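Local coordinates for protein apical membrane antigen 1 (Neospora caninum, PDB 4APL) that probably helps form the moving junction through which the apicomplexan parasite invades host cells, as an antigen of the parasite's membrane surface, at residues 45-50 with 144-149; 374-379 with 398-403; 393-398 with 408-413. All coordinates share one frame; numbering follows the deposited sequence.

Contact 1: 45-50 with 144-149; sequences EVDGKL and AMDKSN
Val46 opens the contact with an apolar touch, its CG1 lying 4.4 Å from Asp146 CB. It is buried, and beyond Asp146 it rests on Thr152, Tyr154 and Trp295; the last belongs to the long loop before strand 312-317, probably the domain II loop of AMA1 proteins. Val46 also begins a type I' turn, the tight connection of the two-stranded hairpin 42-46/49-53. Asp47 and Gly48 occupy its corners, both with positive phi, and Val46 N donates to Lys49 O at 2.8 Å across its base. The turn lifts Asp47 to the surface and aims its CB at the loop that follows strand 143-145; both segments lie within the AMA1 family region, which belongs to the PAN clan. With CG beside its own backbone N (chi1 -61°), Asp47 turns its carboxylate toward the backbone N of Lys147. Lys147 N donates to Asp47 OD2 at 2.7 Å, meeting it on the syn side and 19° out of the carboxylate plane, with the N-H bent to 135°. A second bond from the same N-H, to Asp47 OD1, is doubtful, because the position of that oxygen is less certain. The Lys147 side chain runs at about a right angle to Asp47, and its amine stays apart, NZ 5.6 Å from Asp47 OD2. The acids approach to 4.2 Å, Asp47 OD1 to Asp146 OD1, and the donors on Asp146 OD1 would probably ease their repulsion. The receiving loop is shaped by an Asx turn: Asp146 OD1 accepts from Ser148 N at 2.8 Å and from Ser148 OG at 3.2 Å, both from one face of the carboxylate, and also from Gln150 N.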
ATOM      1  N   GLU A  45      10.654 -21.697   6.101  1.00 42.52           N
ATOM      2  CA  GLU A  45      11.549 -22.765   5.684  1.00 44.59           C
ATOM      3  C   GLU A  45      10.885 -23.609   4.605  1.00 42.29           C
ATOM      4  O   GLU A  45       9.764 -24.072   4.784  1.00 41.70           O
ATOM      5  CB  GLU A  45      11.915 -23.642   6.881  1.00 49.20           C
ATOM      6  CG  GLU A  45      13.365 -24.097   6.899  1.00 53.48           C
ATOM      7  CD  GLU A  45      13.520 -25.533   7.353  1.00 56.77           C
ATOM      8  OE1 GLU A  45      12.514 -26.133   7.799  1.00 53.72           O
ATOM      9  OE2 GLU A  45      14.651 -26.061   7.260  1.00 60.71           O
ATOM     10  N   VAL A  46      11.560 -23.765   3.471  1.00 40.84           N
ATOM     11  CA  VAL A  46      11.135 -24.710   2.439  1.00 41.35           C
ATOM     12  C   VAL A  46      12.334 -25.551   1.994  1.00 45.19           C
ATOM     13  O   VAL A  46      13.383 -25.006   1.636  1.00 48.40           O
ATOM     14  CB  VAL A  46      10.514 -23.991   1.220  1.00 37.48           C
ATOM     15  CG1 VAL A  46      10.259 -24.962   0.080  1.00 33.42           C
ATOM     16  CG2 VAL A  46       9.225 -23.300   1.617  1.00 37.75           C
ATOM     17  N   ASP A  47      12.186 -26.874   2.061  1.00 45.26           N
ATOM     18  CA  ASP A  47      13.241 -27.807   1.660  1.00 45.54           C
ATOM     19  C   ASP A  47      14.585 -27.513   2.309  1.00 44.55           C
ATOM     20  O   ASP A  47      15.615 -27.565   1.643  1.00 45.15           O
ATOM     21  CB  ASP A  47      13.412 -27.797   0.142  1.00 48.99           C
ATOM     22  CG  ASP A  47      12.162 -28.230  -0.585  1.00 54.07           C
ATOM     23  OD1 ASP A  47      11.382 -29.024  -0.012  1.00 56.41           O
ATOM     24  OD2 ASP A  47      11.962 -27.780  -1.733  1.00 55.81           O
ATOM     25  N   GLY A  48      14.574 -27.186   3.598  1.00 43.34           N
ATOM     26  CA  GLY A  48      15.815 -26.926   4.314  1.00 44.46           C
ATOM     27  C   GLY A  48      16.207 -25.464   4.340  1.00 46.60           C
ATOM     28  O   GLY A  48      16.620 -24.952   5.380  1.00 51.69           O
ATOM     29  N   LYS A  49      16.071 -24.787   3.199  1.00 46.25           N
ATOM     30  CA  LYS A  49      16.433 -23.371   3.078  1.00 43.82           C
ATOM     31  C   LYS A  49      15.364 -22.417   3.620  1.00 42.24           C
ATOM     32  O   LYS A  49      14.181 -22.756   3.685  1.00 42.18           O
ATOM     33  CB  LYS A  49      16.768 -23.016   1.624  1.00 46.57           C
ATOM     34  CG  LYS A  49      18.189 -23.362   1.191  1.00 49.38           C
ATOM     35  CD  LYS A  49      18.420 -23.058  -0.285  1.00 49.24           C
ATOM     36  CE  LYS A  49      19.572 -23.881  -0.853  1.00 50.80           C
ATOM     37  NZ  LYS A  49      19.269 -24.426  -2.211  1.00 48.58           N
ATOM     38  N   LEU A  50      15.801 -21.217   3.990  1.00 41.16           N
ATOM     39  CA  LEU A  50      14.951 -20.198   4.602  1.00 39.55           C
ATOM     40  C   LEU A  50      14.715 -19.054   3.605  1.00 41.29           C
ATOM     41  O   LEU A  50      15.661 -18.503   3.035  1.00 43.98           O
ATOM     42  CB  LEU A  50      15.637 -19.660   5.864  1.00 38.57           C
ATOM     43  CG  LEU A  50      14.834 -19.272   7.107  1.00 35.91           C
ATOM     44  CD1 LEU A  50      13.623 -20.165   7.300  1.00 35.55           C
ATOM     45  CD2 LEU A  50      15.736 -19.362   8.320  1.00 35.98           C
ATOM     46  N   ALA A 144       2.981 -23.170  -0.991  1.00 39.31           N
ATOM     47  CA  ALA A 144       3.991 -23.762  -1.866  1.00 40.74           C
ATOM     48  C   ALA A 144       4.103 -25.257  -1.600  1.00 44.87           C
ATOM     49  O   ALA A 144       3.892 -25.710  -0.477  1.00 46.54           O
ATOM     50  CB  ALA A 144       5.340 -23.090  -1.648  1.00 37.78           C
ATOM     51  N   MET A 145       4.411 -26.022  -2.646  1.00 51.80           N
ATOM     52  CA  MET A 145       4.785 -27.430  -2.507  1.00 50.89           C
ATOM     53  C   MET A 145       6.305 -27.527  -2.433  1.00 48.37           C
ATOM     54  O   MET A 145       7.004 -26.866  -3.198  1.00 46.91           O
ATOM     55  CB  MET A 145       4.272 -28.242  -3.706  1.00 55.00           C
ATOM     56  CG  MET A 145       2.800 -28.040  -4.045  1.00 56.81           C
ATOM     57  SD  MET A 145       1.692 -28.478  -2.686  1.00 63.28           S
ATOM     58  CE  MET A 145       2.108 -30.205  -2.439  1.00 62.89           C
ATOM     59  N   ASP A 146       6.820 -28.346  -1.521  1.00 48.86           N
ATOM     60  CA  ASP A 146       8.271 -28.575  -1.436  1.00 54.83           C
ATOM     61  C   ASP A 146       8.868 -29.502  -2.529  1.00 59.08           C
ATOM     62  O   ASP A 146       8.147 -30.027  -3.384  1.00 58.45           O
ATOM     63  CB  ASP A 146       8.665 -29.051  -0.029  1.00 49.09           C
ATOM     64  CG  ASP A 146       8.074 -30.404   0.329  1.00 46.15           C
ATOM     65  OD1 ASP A 146       7.906 -31.254  -0.571  1.00 40.12           O
ATOM     66  OD2 ASP A 146       7.785 -30.613   1.527  1.00 47.76           O
ATOM     67  N   LYS A 147      10.187 -29.701  -2.478  1.00 61.88           N
ATOM     68  CA  LYS A 147      10.901 -30.570  -3.426  1.00 66.05           C
ATOM     69  C   LYS A 147      10.743 -32.075  -3.156  1.00 63.94           C
ATOM     70  O   LYS A 147      11.476 -32.886  -3.714  1.00 65.67           O
ATOM     71  CB  LYS A 147      12.395 -30.211  -3.483  1.00 67.73           C
ATOM     72  CG  LYS A 147      12.742 -29.058  -4.418  1.00 67.72           C
ATOM     73  CD  LYS A 147      13.282 -29.552  -5.752  1.00 67.20           C
ATOM     74  CE  LYS A 147      13.642 -28.392  -6.667  1.00 65.12           C
ATOM     75  NZ  LYS A 147      12.438 -27.840  -7.347  1.00 64.04           N
ATOM     76  N   SER A 148       9.820 -32.438  -2.272  1.00 62.89           N
ATOM     77  CA  SER A 148       9.298 -33.804  -2.222  1.00 59.27           C
ATOM     78  C   SER A 148       7.776 -33.747  -2.303  1.00 57.82           C
ATOM     79  O   SER A 148       7.073 -34.630  -1.807  1.00 54.84           O
ATOM     80  CB  SER A 148       9.774 -34.546  -0.961  1.00 62.10           C
ATOM     81  OG  SER A 148       9.839 -33.695   0.173  1.00 63.97           O
ATOM     82  N   ASN A 149       7.292 -32.673  -2.924  1.00 59.91           N
ATOM     83  CA  ASN A 149       5.868 -32.413  -3.109  1.00 58.20           C
ATOM     84  C   ASN A 149       5.006 -32.601  -1.857  1.00 58.81           C
ATOM     85  O   ASN A 149       4.088 -33.423  -1.841  1.00 57.19           O
ATOM     86  CB  ASN A 149       5.315 -33.214  -4.289  1.00 57.16           C
ATOM     87  CG  ASN A 149       4.036 -32.624  -4.839  1.00 58.04           C
ATOM     88  OD1 ASN A 149       2.947 -33.128  -4.572  1.00 56.26           O
ATOM     89  ND2 ASN A 149       4.158 -31.525  -5.577  1.00 59.43           N
TER

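Contact 2: 374-379 with 398-403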
ATOM      1  N   LEU A 374     -16.467  10.135  11.134  1.00 37.61           N
ATOM      2  CA  LEU A 374     -16.191  11.549  10.939  1.00 37.27           C
ATOM      3  C   LEU A 374     -17.443  12.420  11.062  1.00 40.67           C
ATOM      4  O   LEU A 374     -17.401  13.618  10.773  1.00 41.93           O
ATOM      5  CB  LEU A 374     -15.512  11.774   9.591  1.00 33.82           C
ATOM      6  CG  LEU A 374     -13.994  11.606   9.530  1.00 33.38           C
ATOM      7  CD1 LEU A 374     -13.504  11.793   8.102  1.00 31.77           C
ATOM      8  CD2 LEU A 374     -13.297  12.585  10.460  1.00 32.61           C
ATOM      9  N   GLN A 375     -18.539  11.830  11.532  1.00 42.15           N
ATOM     10  CA  GLN A 375     -19.847  12.475  11.465  1.00 41.35           C
ATOM     11  C   GLN A 375     -20.323  13.041  12.791  1.00 39.85           C
ATOM     12  O   GLN A 375     -19.950  12.560  13.858  1.00 40.36           O
ATOM     13  CB  GLN A 375     -20.891  11.523  10.899  1.00 43.16           C
ATOM     14  CG  GLN A 375     -20.817  11.390   9.394  1.00 49.54           C
ATOM     15  CD  GLN A 375     -21.898  10.484   8.846  1.00 56.45           C
ATOM     16  OE1 GLN A 375     -22.625   9.831   9.605  1.00 62.54           O
ATOM     17  NE2 GLN A 375     -22.014  10.437   7.522  1.00 55.57           N
ATOM     18  N   CYS A 376     -21.165  14.063  12.708  1.00 37.65           N
ATOM     19  CA  CYS A 376     -21.570  14.817  13.876  1.00 37.45           C
ATOM     20  C   CYS A 376     -22.884  15.536  13.595  1.00 36.81           C
ATOM     21  O   CYS A 376     -23.283  15.697  12.442  1.00 36.13           O
ATOM     22  CB  CYS A 376     -20.480  15.829  14.254  1.00 38.94           C
ATOM     23  SG  CYS A 376     -20.020  16.980  12.926  1.00 45.41           S
ATOM     24  N   ARG A 377     -23.558  15.953  14.658  1.00 37.95           N
ATOM     25  CA  ARG A 377     -24.538  17.023  14.567  1.00 42.49           C
ATOM     26  C   ARG A 377     -24.165  18.128  15.551  1.00 48.19           C
ATOM     27  O   ARG A 377     -23.609  17.856  16.620  1.00 45.69           O
ATOM     28  CB  ARG A 377     -25.934  16.510  14.891  1.00 42.33           C
ATOM     29  CG  ARG A 377     -26.400  15.343  14.047  1.00 40.29           C
ATOM     30  CD  ARG A 377     -27.693  14.813  14.632  1.00 39.97           C
ATOM     31  NE  ARG A 377     -28.109  13.554  14.033  1.00 37.99           N
ATOM     32  CZ  ARG A 377     -29.171  12.871  14.432  1.00 36.71           C
ATOM     33  NH1 ARG A 377     -29.912  13.341  15.423  1.00 37.18           N
ATOM     34  NH2 ARG A 377     -29.490  11.729  13.845  1.00 36.60           N
ATOM     35  N   SER A 378     -24.492  19.368  15.189  1.00 52.84           N
ATOM     36  CA  SER A 378     -24.138  20.540  15.992  1.00 55.24           C
ATOM     37  C   SER A 378     -24.754  20.445  17.387  1.00 56.07           C
ATOM     38  O   SER A 378     -24.107  20.761  18.388  1.00 55.19           O
ATOM     39  CB  SER A 378     -24.606  21.823  15.300  1.00 56.68           C
ATOM     40  OG  SER A 378     -24.868  21.593  13.924  1.00 60.54           O
ATOM     41  N   SER A 379     -26.003  19.988  17.435  1.00 54.78           N
ATOM     42  CA  SER A 379     -26.731  19.798  18.687  1.00 51.64           C
ATOM     43  C   SER A 379     -26.018  18.859  19.671  1.00 50.11           C
ATOM     44  O   SER A 379     -26.302  18.884  20.865  1.00 46.73           O
ATOM     45  CB  SER A 379     -28.130  19.262  18.388  1.00 47.22           C
ATOM     46  OG  SER A 379     -28.319  19.114  16.990  1.00 47.66           O
ATOM     47  N   THR A 398     -12.471  23.263  17.009  1.00 33.60           N
ATOM     48  CA  THR A 398     -13.287  22.107  16.633  1.00 35.29           C
ATOM     49  C   THR A 398     -14.775  22.459  16.649  1.00 36.40           C
ATOM     50  O   THR A 398     -15.260  23.094  17.588  1.00 37.62           O
ATOM     51  CB  THR A 398     -13.044  20.908  17.579  1.00 35.36           C
ATOM     52  OG1 THR A 398     -11.675  20.886  18.000  1.00 34.71           O
ATOM     53  CG2 THR A 398     -13.374  19.601  16.876  1.00 36.60           C
ATOM     54  N   SER A 399     -15.494  22.043  15.608  1.00 36.33           N
ATOM     55  CA  SER A 399     -16.944  22.251  15.538  1.00 38.11           C
ATOM     56  C   SER A 399     -17.605  21.280  14.559  1.00 38.75           C
ATOM     57  O   SER A 399     -16.929  20.441  13.959  1.00 39.22           O
ATOM     58  CB  SER A 399     -17.267  23.695  15.157  1.00 36.11           C
ATOM     59  OG  SER A 399     -16.877  23.951  13.827  1.00 36.44           O
ATOM     60  N   CYS A 400     -18.923  21.384  14.409  1.00 38.40           N
ATOM     61  CA  CYS A 400     -19.628  20.554  13.433  1.00 39.17           C
ATOM     62  C   CYS A 400     -20.181  21.365  12.261  1.00 38.04           C
ATOM     63  O   CYS A 400     -21.193  22.048  12.384  1.00 38.47           O
ATOM     64  CB  CYS A 400     -20.735  19.723  14.094  1.00 40.83           C
ATOM     65  SG  CYS A 400     -21.446  18.465  13.000  1.00 43.22           S
ATOM     66  N   VAL A 401     -19.512  21.267  11.117  1.00 35.23           N
ATOM     67  CA  VAL A 401     -19.914  22.002   9.935  1.00 32.90           C
ATOM     68  C   VAL A 401     -20.419  21.062   8.857  1.00 30.90           C
ATOM     69  O   VAL A 401     -19.673  20.235   8.343  1.00 28.24           O
ATOM     70  CB  VAL A 401     -18.758  22.853   9.393  1.00 34.50           C
ATOM     71  CG1 VAL A 401     -19.142  23.518   8.074  1.00 31.46           C
ATOM     72  CG2 VAL A 401     -18.346  23.883  10.441  1.00 34.76           C
ATOM     73  N   GLY A 402     -21.706  21.190   8.549  1.00 31.86           N
ATOM     74  CA  GLY A 402     -22.348  20.405   7.512  1.00 31.68           C
ATOM     75  C   GLY A 402     -22.177  18.924   7.743  1.00 33.34           C
ATOM     76  O   GLY A 402     -21.695  18.208   6.865  1.00 35.48           O
ATOM     77  N   GLY A 403     -22.519  18.475   8.947  1.00 34.46           N
ATOM     78  CA  GLY A 403     -22.568  17.045   9.259  1.00 37.68           C
ATOM     79  C   GLY A 403     -21.243  16.368   9.574  1.00 39.85           C
ATOM     80  O   GLY A 403     -21.221  15.204   9.969  1.00 40.28           O
TER
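Cys376 and Cys400 are joined by a disulfide that staples the extended chain 374-379 to the turn end of the hairpin 394-401/404-411. It is one of three in the C-terminal, cysteine-rich part of the protein, which corresponds to domain III of AMA1. The two half-cystines reach each other by different rotamers. In Cys376, SG sits between the backbone N and the carbonyl carbon (chi1 56°); in Cys400, on the strand, it is swung to the far side from its own N (chi1 -170°). The S-S torsion of 92° gives a right-handed bridge and leaves Cys376 CB and Cys400 CB 3.9 Å apart.

Beside the covalent link lies a single backbone hydrogen bond, from Cys376 N to Gly403 O at 3.0 Å. The donor stands well above the carbonyl plane. A CA-H...O contact runs the other way, Gly403 CA to Cys376 O at 3.5 Å. Gly402 and Gly403 both have positive phi, readily adopted by glycine, in the turn after Val401. Gln375 lays the base of its side chain against the same carbonyl, with CB 3.8 Å from Gly403 O, and the chain then runs on extended. Its neighbour Leu374 packs on Leu232, and its backbone bonds to Ile405 just past the turn, so the segment follows the hairpin a little further. On the other side of the cystine, Arg377 directs CB away from the hairpin, while its backbone N passes 3.7 Å from Cys400 SG. Ser378 lies beside the strand, its OG 4.0 Å from Cys400 O.

Contact 3: 393-398 with 408-413; sequences CKRQKT and TSVDCT
Arg395 and Val410 face each other as a hydrogen-bonded antiparallel pair, Arg395 N giving to Val410 O and Val410 N to Arg395 O, each at 3.0 Å and each in the carbonyl plane. Two residues on, Lys397 and Thr408 repeat the pattern: Lys397 N meets Thr408 O at 2.8 Å, and Thr408 N returns a bond to Lys397 O. Between them Gln396 and Ser409 form the non-hydrogen-bonded pair.

The Arg395 side chain reaches beyond the register. CG lies between the backbone N and the carbonyl carbon (chi1 68°), and the extended chain carries NE to Asp411 O at 3.0 Å, near the edge of the guanidinium though 25° out of its plane. Thr413 CG2 lies over one guanidinium face, 4.0 Å from Arg395 NH2. Lys394, bent at chi2 and chi3, lies alongside Asp411, and its NZ forms a salt bridge with Asp411 OD1 at 3.1 Å, its hydrogen bond weak. Lys397, its chain extended, lies alongside Thr408 and lays CB against Val410 CG2 at 3.9 Å.

This hairpin supplies two of the three strands of the domain III sheet, 394-401 in the middle and 404-411 at an edge; 384-385 flanks the first, and its Phe385 touches Arg395, Lys397 and Val410. On the opposite face, Ser409 OG bonds to Arg244 NH1 and Gln396 packs on Arg244 and Cys245, tying the hairpin to strand 244-247. Further out, disulfides bind both strands at the open end: Cys393 to Cys420, Cys412 to Cys388. Cys393, with positive phi, belongs with Lys394 to a G1 beta bulge, and Cys412 SG tucks against the latter, 3.5 Å from Lys394 C. Thr413, N-cap of helix 414-417, forms a capping box with Glu416.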
ATOM      1  N   CYS A 393       1.351  30.940  17.500  1.00 44.79           N
ATOM      2  CA  CYS A 393       0.248  31.883  17.722  1.00 43.65           C
ATOM      3  C   CYS A 393      -1.034  31.574  16.953  1.00 40.43           C
ATOM      4  O   CYS A 393      -1.654  32.475  16.381  1.00 39.12           O
ATOM      5  CB  CYS A 393       0.685  33.333  17.488  1.00 47.02           C
ATOM      6  SG  CYS A 393       0.093  34.468  18.769  1.00 52.26           S
ATOM      7  N   LYS A 394      -1.399  30.291  16.927  1.00 38.14           N
ATOM      8  CA  LYS A 394      -2.753  29.851  16.583  1.00 35.51           C
ATOM      9  C   LYS A 394      -3.323  28.960  17.698  1.00 35.23           C
ATOM     10  O   LYS A 394      -2.606  28.567  18.639  1.00 33.49           O
ATOM     11  CB  LYS A 394      -2.790  29.110  15.234  1.00 33.88           C
ATOM     12  CG  LYS A 394      -1.902  29.683  14.132  1.00 36.15           C
ATOM     13  CD  LYS A 394      -2.242  31.124  13.764  1.00 36.92           C
ATOM     14  CE  LYS A 394      -2.974  31.212  12.434  1.00 39.18           C
ATOM     15  NZ  LYS A 394      -3.798  32.449  12.322  1.00 39.93           N
ATOM     16  N   ARG A 395      -4.622  28.675  17.603  1.00 31.75           N
ATOM     17  CA  ARG A 395      -5.277  27.736  18.510  1.00 29.23           C
ATOM     18  C   ARG A 395      -6.215  26.826  17.734  1.00 29.20           C
ATOM     19  O   ARG A 395      -6.720  27.193  16.669  1.00 29.64           O
ATOM     20  CB  ARG A 395      -6.025  28.467  19.636  1.00 28.80           C
ATOM     21  CG  ARG A 395      -7.247  29.261  19.188  1.00 29.03           C
ATOM     22  CD  ARG A 395      -7.676  30.299  20.219  1.00 28.15           C
ATOM     23  NE  ARG A 395      -8.708  31.183  19.683  1.00 27.75           N
ATOM     24  CZ  ARG A 395      -9.719  31.668  20.395  1.00 28.83           C
ATOM     25  NH1 ARG A 395      -9.830  31.360  21.679  1.00 29.82           N
ATOM     26  NH2 ARG A 395     -10.628  32.449  19.825  1.00 28.15           N
ATOM     27  N   GLN A 396      -6.415  25.622  18.260  1.00 28.27           N
ATOM     28  CA  GLN A 396      -7.331  24.660  17.669  1.00 27.95           C
ATOM     29  C   GLN A 396      -8.783  25.179  17.704  1.00 27.69           C
ATOM     30  O   GLN A 396      -9.209  25.797  18.684  1.00 26.95           O
ATOM     31  CB  GLN A 396      -7.206  23.328  18.418  1.00 28.05           C
ATOM     32  CG  GLN A 396      -8.129  22.228  17.924  1.00 28.61           C
ATOM     33  CD  GLN A 396      -7.777  21.773  16.526  1.00 28.77           C
ATOM     34  OE1 GLN A 396      -8.638  21.684  15.648  1.00 29.18           O
ATOM     35  NE2 GLN A 396      -6.497  21.496  16.306  1.00 29.17           N
ATOM     36  N   LYS A 397      -9.536  24.931  16.637  1.00 27.25           N
ATOM     37  CA  LYS A 397     -10.979  25.146  16.666  1.00 29.29           C
ATOM     38  C   LYS A 397     -11.765  23.955  16.118  1.00 31.70           C
ATOM     39  O   LYS A 397     -11.756  23.688  14.911  1.00 33.51           O
ATOM     40  CB  LYS A 397     -11.360  26.427  15.917  1.00 28.25           C
ATOM     41  CG  LYS A 397     -12.862  26.662  15.823  1.00 27.55           C
ATOM     42  CD  LYS A 397     -13.217  27.487  14.601  1.00 26.42           C
ATOM     43  CE  LYS A 397     -14.617  28.057  14.701  1.00 25.82           C
ATOM     44  NZ  LYS A 397     -14.727  29.272  13.851  1.00 27.39           N
ATOM     45  N   THR A 398     -12.471  23.263  17.009  1.00 33.60           N
ATOM     46  CA  THR A 398     -13.287  22.107  16.633  1.00 35.29           C
ATOM     47  C   THR A 398     -14.775  22.459  16.649  1.00 36.40           C
ATOM     48  O   THR A 398     -15.260  23.094  17.588  1.00 37.62           O
ATOM     49  CB  THR A 398     -13.044  20.908  17.579  1.00 35.36           C
ATOM     50  OG1 THR A 398     -11.675  20.886  18.000  1.00 34.71           O
ATOM     51  CG2 THR A 398     -13.374  19.601  16.876  1.00 36.60           C
ATOM     52  N   THR A 408      -9.841  23.029  12.565  1.00 29.05           N
ATOM     53  CA  THR A 408      -8.952  24.035  11.970  1.00 27.78           C
ATOM     54  C   THR A 408      -8.067  24.681  13.023  1.00 26.23           C
ATOM     55  O   THR A 408      -8.190  24.375  14.211  1.00 24.85           O
ATOM     56  CB  THR A 408      -9.721  25.142  11.208  1.00 27.82           C
ATOM     57  OG1 THR A 408     -10.757  25.683  12.037  1.00 28.62           O
ATOM     58  CG2 THR A 408     -10.332  24.592   9.936  1.00 27.49           C
ATOM     59  N   SER A 409      -7.142  25.523  12.559  1.00 26.08           N
ATOM     60  CA  SER A 409      -6.433  26.494  13.396  1.00 25.96           C
ATOM     61  C   SER A 409      -6.967  27.885  13.104  1.00 28.63           C
ATOM     62  O   SER A 409      -7.274  28.210  11.953  1.00 30.92           O
ATOM     63  CB  SER A 409      -4.941  26.473  13.091  1.00 24.92           C
ATOM     64  OG  SER A 409      -4.293  25.408  13.763  1.00 26.09           O
ATOM     65  N   VAL A 410      -7.091  28.704  14.143  1.00 29.30           N
ATOM     66  CA  VAL A 410      -7.557  30.081  13.975  1.00 29.08           C
ATOM     67  C   VAL A 410      -6.740  31.032  14.849  1.00 30.91           C
ATOM     68  O   VAL A 410      -5.919  30.598  15.658  1.00 29.19           O
ATOM     69  CB  VAL A 410      -9.075  30.243  14.277  1.00 27.74           C
ATOM     70  CG1 VAL A 410      -9.924  29.468  13.280  1.00 26.17           C
ATOM     71  CG2 VAL A 410      -9.403  29.827  15.701  1.00 26.69           C
ATOM     72  N   ASP A 411      -6.974  32.329  14.681  1.00 35.53           N
ATOM     73  CA  ASP A 411      -6.317  33.340  15.499  1.00 40.00           C
ATOM     74  C   ASP A 411      -6.618  33.136  16.984  1.00 40.20           C
ATOM     75  O   ASP A 411      -7.748  32.795  17.366  1.00 40.81           O
ATOM     76  CB  ASP A 411      -6.758  34.748  15.070  1.00 44.38           C
ATOM     77  CG  ASP A 411      -6.213  35.155  13.700  1.00 47.33           C
ATOM     78  OD1 ASP A 411      -4.990  35.017  13.468  1.00 44.46           O
ATOM     79  OD2 ASP A 411      -7.012  35.640  12.865  1.00 49.01           O
ATOM     80  N   CYS A 412      -5.592  33.334  17.809  1.00 37.51           N
ATOM     81  CA  CYS A 412      -5.764  33.518  19.244  1.00 38.32           C
ATOM     82  C   CYS A 412      -6.415  34.873  19.553  1.00 40.31           C
ATOM     83  O   CYS A 412      -6.418  35.782  18.712  1.00 40.39           O
ATOM     84  CB  CYS A 412      -4.405  33.409  19.949  1.00 39.20           C
ATOM     85  SG  CYS A 412      -3.596  31.812  19.697  1.00 40.37           S
ATOM     86  N   THR A 413      -6.952  35.016  20.762  1.00 41.54           N
ATOM     87  CA  THR A 413      -7.488  36.308  21.207  1.00 43.40           C
ATOM     88  C   THR A 413      -6.372  37.323  21.438  1.00 45.59           C
ATOM     89  O   THR A 413      -5.202  36.952  21.586  1.00 47.00           O
ATOM     90  CB  THR A 413      -8.323  36.184  22.499  1.00 41.49           C
ATOM     91  OG1 THR A 413      -7.573  35.470  23.488  1.00 41.35           O
ATOM     92  CG2 THR A 413      -9.626  35.444  22.227  1.00 41.97           C
TER

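From the N terminus, contact 1 closes first: a span of 93 residues separates the turn at 45-50 from the loop at 144-149, and the contact is complete before the others begin. Its centre lies about 56 Å from that of contact 2 and about 60 Å from that of contact 3, on the opposite side of the chain's centre. Those two cross near the C terminus, their segments alternating as 374-379, 393-398, 398-403, 408-413, with Thr398 shared. Contact 2 closes a loop with 18 residues between its segments and ties the chain before strand 384-385 to the hairpin's turn; contact 3 closes one with 9 and holds the hairpin's two strands together.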